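Local coordinates for probable glutathione S-transferase (Pseudomonas aeruginosa, PDB 6JWK), which probably isomerises maleylpyruvate or the related maleylacetoacetate with the help of glutathione, as a zeta-class member of the glutathione S-transferase superfamily, at residues Tyr13-Ala18 / Leu67-Tyr72; Leu19-Leu24 / Glu198-Ala203. All blocks are in the same frame, centred on the assembly; numbering follows the deposited sequence.

Contact 1 of 2, residues Tyr13-Ala18 / Leu67-Tyr72; sequences YRVRIA and LAIIDY
Ile-70 reaches across to helix 10-22 with its CG1-CD1 arm, laying CG1 against the methyl of Ala-18 (CG1 to CB 3.8 Å) and bringing CD1 near the carbonyl oxygen of Arg-14 (CD1 to O 4.1 Å). That reach depends on CG1 being anti to the carbonyl carbon (chi1 -73°) with CD1 extended beyond it. Ala-18 is small enough to let the backbones close in here, its CA lying 6.4 Å from that of Ile-70. Beside this pair, Val-15 and Ile-69 meet branch to branch at about a right angle, CG1 of Val-15 touching CG2 of Ile-69 at 3.7 Å. The flank on the other side of Ile-70 is partly polar: the extended chain of Arg-14 carries its guanidinium to Leu-67, where NH1 stands 4.2 Å from CD2, a contact that is oblique to the guanidinium plane. The same NH1 is hydrogen-bonded to Ser-66 OG, so a polar bond to the start of helix 66-76 anchors the arginine's tip. No hydrogen bond joins the two segments directly, and all six touching residues are buried. Val-15 also rests on Leu-3 of strand 2-5, while Leu-67 packs on Leu-98 and Ala-101 of helix 87-103 and on Leu-98 of the second subunit. The segment axes are nearly parallel, 9° apart and 9.7 Å at closest approach, as expected for the first and last helices of the thioredoxin-like N-terminal domain of glutathione S-transferases, which pack side by side on the same face of its sheet.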
ATOM      1  N   TYR B  13       7.906  11.033   7.090  1.00 17.67           N
ATOM      2  CA  TYR B  13       9.148  11.292   6.317  1.00 20.72           C
ATOM      3  C   TYR B  13       8.810  11.232   4.807  1.00 17.44           C
ATOM      4  O   TYR B  13       9.234  12.128   4.052  1.00 17.52           O
ATOM      5  CB  TYR B  13      10.208  10.306   6.805  1.00 19.42           C
ATOM      6  CG  TYR B  13      11.611  10.532   6.295  1.00 21.79           C
ATOM      7  CD1 TYR B  13      11.964  11.662   5.561  1.00 20.29           C
ATOM      8  CD2 TYR B  13      12.621   9.641   6.641  1.00 20.76           C
ATOM      9  CE1 TYR B  13      13.268  11.849   5.109  1.00 21.09           C
ATOM     10  CE2 TYR B  13      13.930   9.824   6.200  1.00 21.79           C
ATOM     11  CZ  TYR B  13      14.252  10.936   5.440  1.00 21.66           C
ATOM     12  OH  TYR B  13      15.543  11.108   5.030  1.00 25.05           O
ATOM     13  N   ARG B  14       8.093  10.197   4.356  1.00 18.90           N
ATOM     14  CA  ARG B  14       7.697  10.029   2.924  1.00 19.98           C
ATOM     15  C   ARG B  14       7.062  11.330   2.428  1.00 18.69           C
ATOM     16  O   ARG B  14       7.385  11.779   1.375  1.00 16.16           O
ATOM     17  CB  ARG B  14       6.653   8.920   2.697  1.00 20.98           C
ATOM     18  CG  ARG B  14       7.118   7.509   3.022  1.00 21.14           C
ATOM     19  CD  ARG B  14       5.959   6.575   2.835  1.00 20.28           C
ATOM     20  NE  ARG B  14       6.307   5.249   3.262  1.00 21.40           N
ATOM     21  CZ  ARG B  14       5.460   4.265   3.397  1.00 22.42           C
ATOM     22  NH1 ARG B  14       4.170   4.486   3.199  1.00 19.16           N
ATOM     23  NH2 ARG B  14       5.890   3.074   3.779  1.00 22.32           N
ATOM     24  N   VAL B  15       6.135  11.895   3.189  1.00 19.31           N
ATOM     25  CA  VAL B  15       5.369  13.084   2.727  1.00 17.86           C
ATOM     26  C   VAL B  15       6.175  14.362   2.886  1.00 17.41           C
ATOM     27  O   VAL B  15       6.001  15.295   2.044  1.00 20.15           O
ATOM     28  CB  VAL B  15       4.024  13.177   3.479  1.00 17.89           C
ATOM     29  CG1 VAL B  15       3.240  14.384   3.019  1.00 17.57           C
ATOM     30  CG2 VAL B  15       3.202  11.897   3.281  1.00 20.17           C
ATOM     31  N   ARG B  16       7.019  14.472   3.909  1.00 17.65           N
ATOM     32  CA  ARG B  16       7.960  15.625   4.024  1.00 18.40           C
ATOM     33  C   ARG B  16       8.897  15.643   2.808  1.00 18.66           C
ATOM     34  O   ARG B  16       9.186  16.733   2.279  1.00 18.18           O
ATOM     35  CB  ARG B  16       8.780  15.595   5.306  1.00 18.56           C
ATOM     36  CG  ARG B  16       7.967  15.848   6.570  1.00 19.10           C
ATOM     37  CD  ARG B  16       8.834  16.124   7.785  1.00 19.80           C
ATOM     38  NE  ARG B  16       9.920  15.162   7.982  1.00 19.30           N
ATOM     39  CZ  ARG B  16       9.883  14.072   8.732  1.00 20.53           C
ATOM     40  NH1 ARG B  16       8.805  13.767   9.435  1.00 22.07           N
ATOM     41  NH2 ARG B  16      10.967  13.301   8.816  1.00 20.91           N
ATOM     42  N   ILE B  17       9.332  14.492   2.315  1.00 16.89           N
ATOM     43  CA  ILE B  17      10.177  14.507   1.078  1.00 16.86           C
ATOM     44  C   ILE B  17       9.327  15.014  -0.087  1.00 18.72           C
ATOM     45  O   ILE B  17       9.802  15.891  -0.869  1.00 17.99           O
ATOM     46  CB  ILE B  17      10.715  13.097   0.804  1.00 16.46           C
ATOM     47  CG1 ILE B  17      11.654  12.628   1.918  1.00 16.07           C
ATOM     48  CG2 ILE B  17      11.365  12.989  -0.564  1.00 16.06           C
ATOM     49  CD1 ILE B  17      11.953  11.122   1.849  1.00 18.03           C
ATOM     50  N   ALA B  18       8.103  14.514  -0.224  1.00 17.66           N
ATOM     51  CA  ALA B  18       7.225  14.939  -1.341  1.00 18.37           C
ATOM     52  C   ALA B  18       7.046  16.459  -1.296  1.00 20.87           C
ATOM     53  O   ALA B  18       7.167  17.174  -2.359  1.00 19.06           O
ATOM     54  CB  ALA B  18       5.887  14.243  -1.259  1.00 18.79           C
ATOM     55  N   LEU B  67       0.734   7.510   0.579  1.00 19.59           N
ATOM     56  CA  LEU B  67       0.709   7.413  -0.911  1.00 19.60           C
ATOM     57  C   LEU B  67      -0.517   8.122  -1.519  1.00 20.84           C
ATOM     58  O   LEU B  67      -0.382   8.653  -2.623  1.00 21.30           O
ATOM     59  CB  LEU B  67       0.735   5.970  -1.407  1.00 21.42           C
ATOM     60  CG  LEU B  67       1.876   5.095  -0.918  1.00 24.34           C
ATOM     61  CD1 LEU B  67       2.151   4.003  -1.947  1.00 25.45           C
ATOM     62  CD2 LEU B  67       3.119   5.850  -0.592  1.00 28.25           C
ATOM     63  N   ALA B  68      -1.673   8.185  -0.848  1.00 19.09           N
ATOM     64  CA  ALA B  68      -2.799   8.996  -1.375  1.00 18.42           C
ATOM     65  C   ALA B  68      -2.394  10.477  -1.335  1.00 20.36           C
ATOM     66  O   ALA B  68      -2.742  11.243  -2.259  1.00 19.46           O
ATOM     67  CB  ALA B  68      -4.068   8.710  -0.595  1.00 18.64           C
ATOM     68  N   ILE B  69      -1.717  10.903  -0.271  1.00 19.36           N
ATOM     69  CA  ILE B  69      -1.332  12.325  -0.117  1.00 19.79           C
ATOM     70  C   ILE B  69      -0.333  12.630  -1.236  1.00 20.63           C
ATOM     71  O   ILE B  69      -0.435  13.690  -1.851  1.00 17.54           O
ATOM     72  CB  ILE B  69      -0.741  12.614   1.261  1.00 20.03           C
ATOM     73  CG1 ILE B  69      -1.817  12.559   2.341  1.00 21.91           C
ATOM     74  CG2 ILE B  69      -0.021  13.949   1.246  1.00 20.01           C
ATOM     75  CD1 ILE B  69      -1.288  12.198   3.729  1.00 23.03           C
ATOM     76  N   ILE B  70       0.626  11.752  -1.477  1.00 21.21           N
ATOM     77  CA  ILE B  70       1.633  12.062  -2.534  1.00 21.32           C
ATOM     78  C   ILE B  70       0.910  12.234  -3.873  1.00 23.99           C
ATOM     79  O   ILE B  70       1.221  13.199  -4.648  1.00 23.10           O
ATOM     80  CB  ILE B  70       2.727  11.003  -2.543  1.00 21.01           C
ATOM     81  CG1 ILE B  70       3.600  11.216  -1.320  1.00 20.74           C
ATOM     82  CG2 ILE B  70       3.519  11.025  -3.842  1.00 23.49           C
ATOM     83  CD1 ILE B  70       4.594  10.091  -1.128  1.00 22.14           C
ATOM     84  N   ASP B  71       0.013  11.313  -4.197  1.00 25.29           N
ATOM     85  CA  ASP B  71      -0.802  11.386  -5.441  1.00 25.35           C
ATOM     86  C   ASP B  71      -1.600  12.704  -5.495  1.00 24.64           C
ATOM     87  O   ASP B  71      -1.596  13.354  -6.528  1.00 21.68           O
ATOM     88  CB  ASP B  71      -1.793  10.218  -5.510  1.00 29.01           C
ATOM     89  CG  ASP B  71      -2.551  10.209  -6.826  1.00 28.28           C
ATOM     90  OD1 ASP B  71      -1.942   9.807  -7.804  1.00 30.55           O
ATOM     91  OD2 ASP B  71      -3.729  10.630  -6.862  1.00 25.71           O
ATOM     92  N   TYR B  72      -2.229  13.116  -4.404  1.00 22.87           N
ATOM     93  CA  TYR B  72      -3.007  14.376  -4.326  1.00 24.58           C
ATOM     94  C   TYR B  72      -2.115  15.611  -4.558  1.00 25.23           C
ATOM     95  O   TYR B  72      -2.543  16.577  -5.242  1.00 21.67           O
ATOM     96  CB  TYR B  72      -3.697  14.446  -2.962  1.00 25.37           C
ATOM     97  CG  TYR B  72      -4.652  15.596  -2.844  1.00 26.46           C
ATOM     98  CD1 TYR B  72      -5.728  15.719  -3.711  1.00 27.23           C
ATOM     99  CD2 TYR B  72      -4.455  16.588  -1.902  1.00 30.46           C
ATOM    100  CE1 TYR B  72      -6.606  16.787  -3.621  1.00 34.10           C
ATOM    101  CE2 TYR B  72      -5.338  17.650  -1.780  1.00 34.42           C
ATOM    102  CZ  TYR B  72      -6.417  17.749  -2.638  1.00 35.01           C
ATOM    103  OH  TYR B  72      -7.267  18.807  -2.512  1.00 39.21           O
TER

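Contact 2 of 2, residues Leu19-Leu24 / Glu198-Ala203; sequences LALKGL and EAFQRA
Ala-20 and Ala-199 point their methyls at each other, CB to CB 3.7 Å, and with so little side chain between them the two backbones come very close, CA to CA 4.7 Å. The methyl of Ala-20 also sits 3.2 Å from the carbonyl oxygen of Ala-199, a snug fit of side chain against main chain. One turn on from Ala-199, the methyl of Ala-203 approaches the same Ala-20 CB more loosely, at 4.4 Å. Beside this alanine patch Leu-21 leans in through CD2, which lies 3.9 Å from Ala-199 CB and 4.1 Å from CE1 of Phe-200. The leucine and phenylalanine side chains run obliquely to each other. Phe-200 leaves its backbone pointing away from helix 10-22, but with CG anti to the carbonyl carbon (chi1 -78°) its ring swings back beside Leu-21 and on to Ile-17, with Val-168 of helix 162-176 also against it. Short helix 198-203, in the C-terminal part of the chain, is thus seated against the first helix of the thioredoxin-like domain, an interdomain contact of the glutathione S-transferase fold. That first helix ends in a Schellman motif: Gly-23 takes positive phi (80°), Leu-24 N bonds back to Leu-19 O and Gly-23 N to Ala-20 O. Just past this turn, Asp-25 OD1 forms a salt bridge with Arg-202 NH1, while Arg-202 NH2 forms one with Glu-198 OE2 at 3.4 Å, through a weak hydrogen bond.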
ATOM      1  N   LEU B  19       6.666  16.994  -0.132  1.00 19.04           N
ATOM      2  CA  LEU B  19       6.495  18.465  -0.014  1.00 20.21           C
ATOM      3  C   LEU B  19       7.806  19.192  -0.370  1.00 20.21           C
ATOM      4  O   LEU B  19       7.727  20.238  -1.030  1.00 22.73           O
ATOM      5  CB  LEU B  19       6.001  18.817   1.401  1.00 20.11           C
ATOM      6  CG  LEU B  19       4.582  18.345   1.688  1.00 22.22           C
ATOM      7  CD1 LEU B  19       4.253  18.444   3.185  1.00 25.20           C
ATOM      8  CD2 LEU B  19       3.555  19.147   0.886  1.00 24.82           C
ATOM      9  N   ALA B  20       8.952  18.719   0.103  1.00 20.22           N
ATOM     10  CA  ALA B  20      10.265  19.357  -0.147  1.00 22.31           C
ATOM     11  C   ALA B  20      10.528  19.333  -1.650  1.00 23.16           C
ATOM     12  O   ALA B  20      10.861  20.395  -2.176  1.00 24.12           O
ATOM     13  CB  ALA B  20      11.372  18.718   0.646  1.00 22.06           C
ATOM     14  N   LEU B  21      10.257  18.224  -2.349  1.00 20.02           N
ATOM     15  CA  LEU B  21      10.468  18.168  -3.815  1.00 21.96           C
ATOM     16  C   LEU B  21       9.565  19.181  -4.539  1.00 24.91           C
ATOM     17  O   LEU B  21       9.983  19.732  -5.579  1.00 24.98           O
ATOM     18  CB  LEU B  21      10.232  16.737  -4.310  1.00 20.10           C
ATOM     19  CG  LEU B  21      11.286  15.734  -3.867  1.00 19.92           C
ATOM     20  CD1 LEU B  21      10.834  14.317  -4.220  1.00 20.58           C
ATOM     21  CD2 LEU B  21      12.626  16.059  -4.537  1.00 21.23           C
ATOM     22  N   LYS B  22       8.368  19.436  -4.017  1.00 24.22           N
ATOM     23  CA  LYS B  22       7.430  20.401  -4.633  1.00 25.79           C
ATOM     24  C   LYS B  22       7.848  21.841  -4.292  1.00 27.78           C
ATOM     25  O   LYS B  22       7.369  22.715  -4.978  1.00 29.36           O
ATOM     26  CB  LYS B  22       6.002  20.181  -4.113  1.00 24.85           C
ATOM     27  CG  LYS B  22       5.367  18.867  -4.544  1.00 25.13           C
ATOM     28  CD  LYS B  22       5.016  18.819  -6.001  1.00 26.10           C
ATOM     29  CE  LYS B  22       4.037  17.716  -6.354  1.00 24.36           C
ATOM     30  NZ  LYS B  22       4.065  17.469  -7.821  1.00 26.23           N
ATOM     31  N   GLY B  23       8.625  22.057  -3.228  1.00 30.48           N
ATOM     32  CA  GLY B  23       8.973  23.384  -2.678  1.00 33.72           C
ATOM     33  C   GLY B  23       7.857  23.952  -1.816  1.00 39.45           C
ATOM     34  O   GLY B  23       7.720  25.180  -1.770  1.00 37.80           O
ATOM     35  N   LEU B  24       7.095  23.096  -1.127  1.00 42.01           N
ATOM     36  CA  LEU B  24       5.964  23.464  -0.226  1.00 42.54           C
ATOM     37  C   LEU B  24       6.270  23.070   1.229  1.00 43.07           C
ATOM     38  O   LEU B  24       5.317  22.780   1.974  1.00 46.53           O
ATOM     39  CB  LEU B  24       4.712  22.702  -0.703  1.00 43.18           C
ATOM     40  CG  LEU B  24       4.241  22.958  -2.132  1.00 44.31           C
ATOM     41  CD1 LEU B  24       3.180  21.958  -2.528  1.00 44.12           C
ATOM     42  CD2 LEU B  24       3.715  24.371  -2.298  1.00 47.73           C
ATOM     43  N   GLU B 198      19.184  18.985  -1.302  1.00 25.75           N
ATOM     44  CA  GLU B 198      18.662  19.865  -0.231  1.00 28.53           C
ATOM     45  C   GLU B 198      17.240  19.413   0.179  1.00 25.30           C
ATOM     46  O   GLU B 198      16.943  19.477   1.384  1.00 25.78           O
ATOM     47  CB  GLU B 198      18.709  21.318  -0.713  1.00 34.18           C
ATOM     48  CG  GLU B 198      18.198  22.298   0.331  1.00 47.60           C
ATOM     49  CD  GLU B 198      17.648  23.599  -0.234  1.00 61.62           C
ATOM     50  OE1 GLU B 198      18.367  24.255  -1.035  1.00 72.61           O
ATOM     51  OE2 GLU B 198      16.496  23.942   0.110  1.00 77.63           O
ATOM     52  N   ALA B 199      16.360  19.062  -0.772  1.00 27.54           N
ATOM     53  CA  ALA B 199      14.954  18.695  -0.486  1.00 26.27           C
ATOM     54  C   ALA B 199      14.959  17.515   0.500  1.00 22.95           C
ATOM     55  O   ALA B 199      14.229  17.538   1.476  1.00 21.53           O
ATOM     56  CB  ALA B 199      14.194  18.370  -1.759  1.00 29.32           C
ATOM     57  N   PHE B 200      15.794  16.508   0.289  1.00 20.57           N
ATOM     58  CA  PHE B 200      15.819  15.342   1.204  1.00 21.38           C
ATOM     59  C   PHE B 200      16.426  15.718   2.557  1.00 20.44           C
ATOM     60  O   PHE B 200      15.958  15.222   3.644  1.00 22.08           O
ATOM     61  CB  PHE B 200      16.574  14.197   0.551  1.00 19.91           C
ATOM     62  CG  PHE B 200      15.752  13.473  -0.470  1.00 20.22           C
ATOM     63  CD1 PHE B 200      15.645  13.958  -1.762  1.00 19.12           C
ATOM     64  CD2 PHE B 200      15.150  12.263  -0.139  1.00 19.72           C
ATOM     65  CE1 PHE B 200      14.900  13.252  -2.703  1.00 20.68           C
ATOM     66  CE2 PHE B 200      14.430  11.562  -1.084  1.00 18.62           C
ATOM     67  CZ  PHE B 200      14.266  12.069  -2.346  1.00 18.21           C
ATOM     68  N   GLN B 201      17.501  16.499   2.528  1.00 21.91           N
ATOM     69  CA  GLN B 201      18.152  16.934   3.789  1.00 21.25           C
ATOM     70  C   GLN B 201      17.152  17.741   4.646  1.00 21.03           C
ATOM     71  O   GLN B 201      17.072  17.445   5.839  1.00 22.92           O
ATOM     72  CB  GLN B 201      19.399  17.764   3.490  1.00 23.01           C
ATOM     73  CG  GLN B 201      20.526  16.988   2.822  1.00 24.06           C
ATOM     74  CD  GLN B 201      21.487  17.897   2.081  1.00 29.51           C
ATOM     75  OE1 GLN B 201      21.330  19.115   2.019  1.00 36.76           O
ATOM     76  NE2 GLN B 201      22.437  17.299   1.408  1.00 23.54           N
ATOM     77  N   ARG B 202      16.366  18.650   4.047  1.00 23.22           N
ATOM     78  CA  ARG B 202      15.318  19.416   4.791  1.00 26.85           C
ATOM     79  C   ARG B 202      14.289  18.463   5.404  1.00 25.47           C
ATOM     80  O   ARG B 202      13.804  18.727   6.552  1.00 23.21           O
ATOM     81  CB  ARG B 202      14.564  20.367   3.864  1.00 31.14           C
ATOM     82  CG  ARG B 202      15.390  21.553   3.408  1.00 43.31           C
ATOM     83  CD  ARG B 202      14.755  22.170   2.171  1.00 53.26           C
ATOM     84  NE  ARG B 202      13.607  22.941   2.578  1.00 52.63           N
ATOM     85  CZ  ARG B 202      13.654  24.232   2.919  1.00 76.45           C
ATOM     86  NH1 ARG B 202      12.553  24.862   3.309  1.00 76.06           N
ATOM     87  NH2 ARG B 202      14.797  24.902   2.849  1.00 80.63           N
ATOM     88  N   ALA B 203      13.900  17.425   4.649  1.00 21.71           N
ATOM     89  CA  ALA B 203      12.833  16.482   5.041  1.00 21.05           C
ATOM     90  C   ALA B 203      13.332  15.526   6.122  1.00 20.14           C
ATOM     91  O   ALA B 203      12.525  14.892   6.788  1.00 20.74           O
ATOM     92  CB  ALA B 203      12.328  15.752   3.817  1.00 20.37           C
TER

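How the contacts relate
From the N terminus, strand 2-5 leads into helix 10-22, whose residues 13-18 and 19-24 serve contacts 1 and 2 in turn. Contact 1 closes first, when the chain returns after the remaining strands of the sheet as helix 66-76. Contact 2 closes only near the end of the all-helical C-terminal part, at helix 198-203, the last helix of the chain; because it starts inside the loop of contact 1 and ends beyond it, the two cross. Contact 1 ties helices within the thioredoxin-like domain, contact 2 ties that domain to the C-terminal one. They adjoin through a probable hydrogen bond, Arg-16 NE to Ala-203 O (2.9 Å), and through Tyr-13 CD1 packing on the same oxygen.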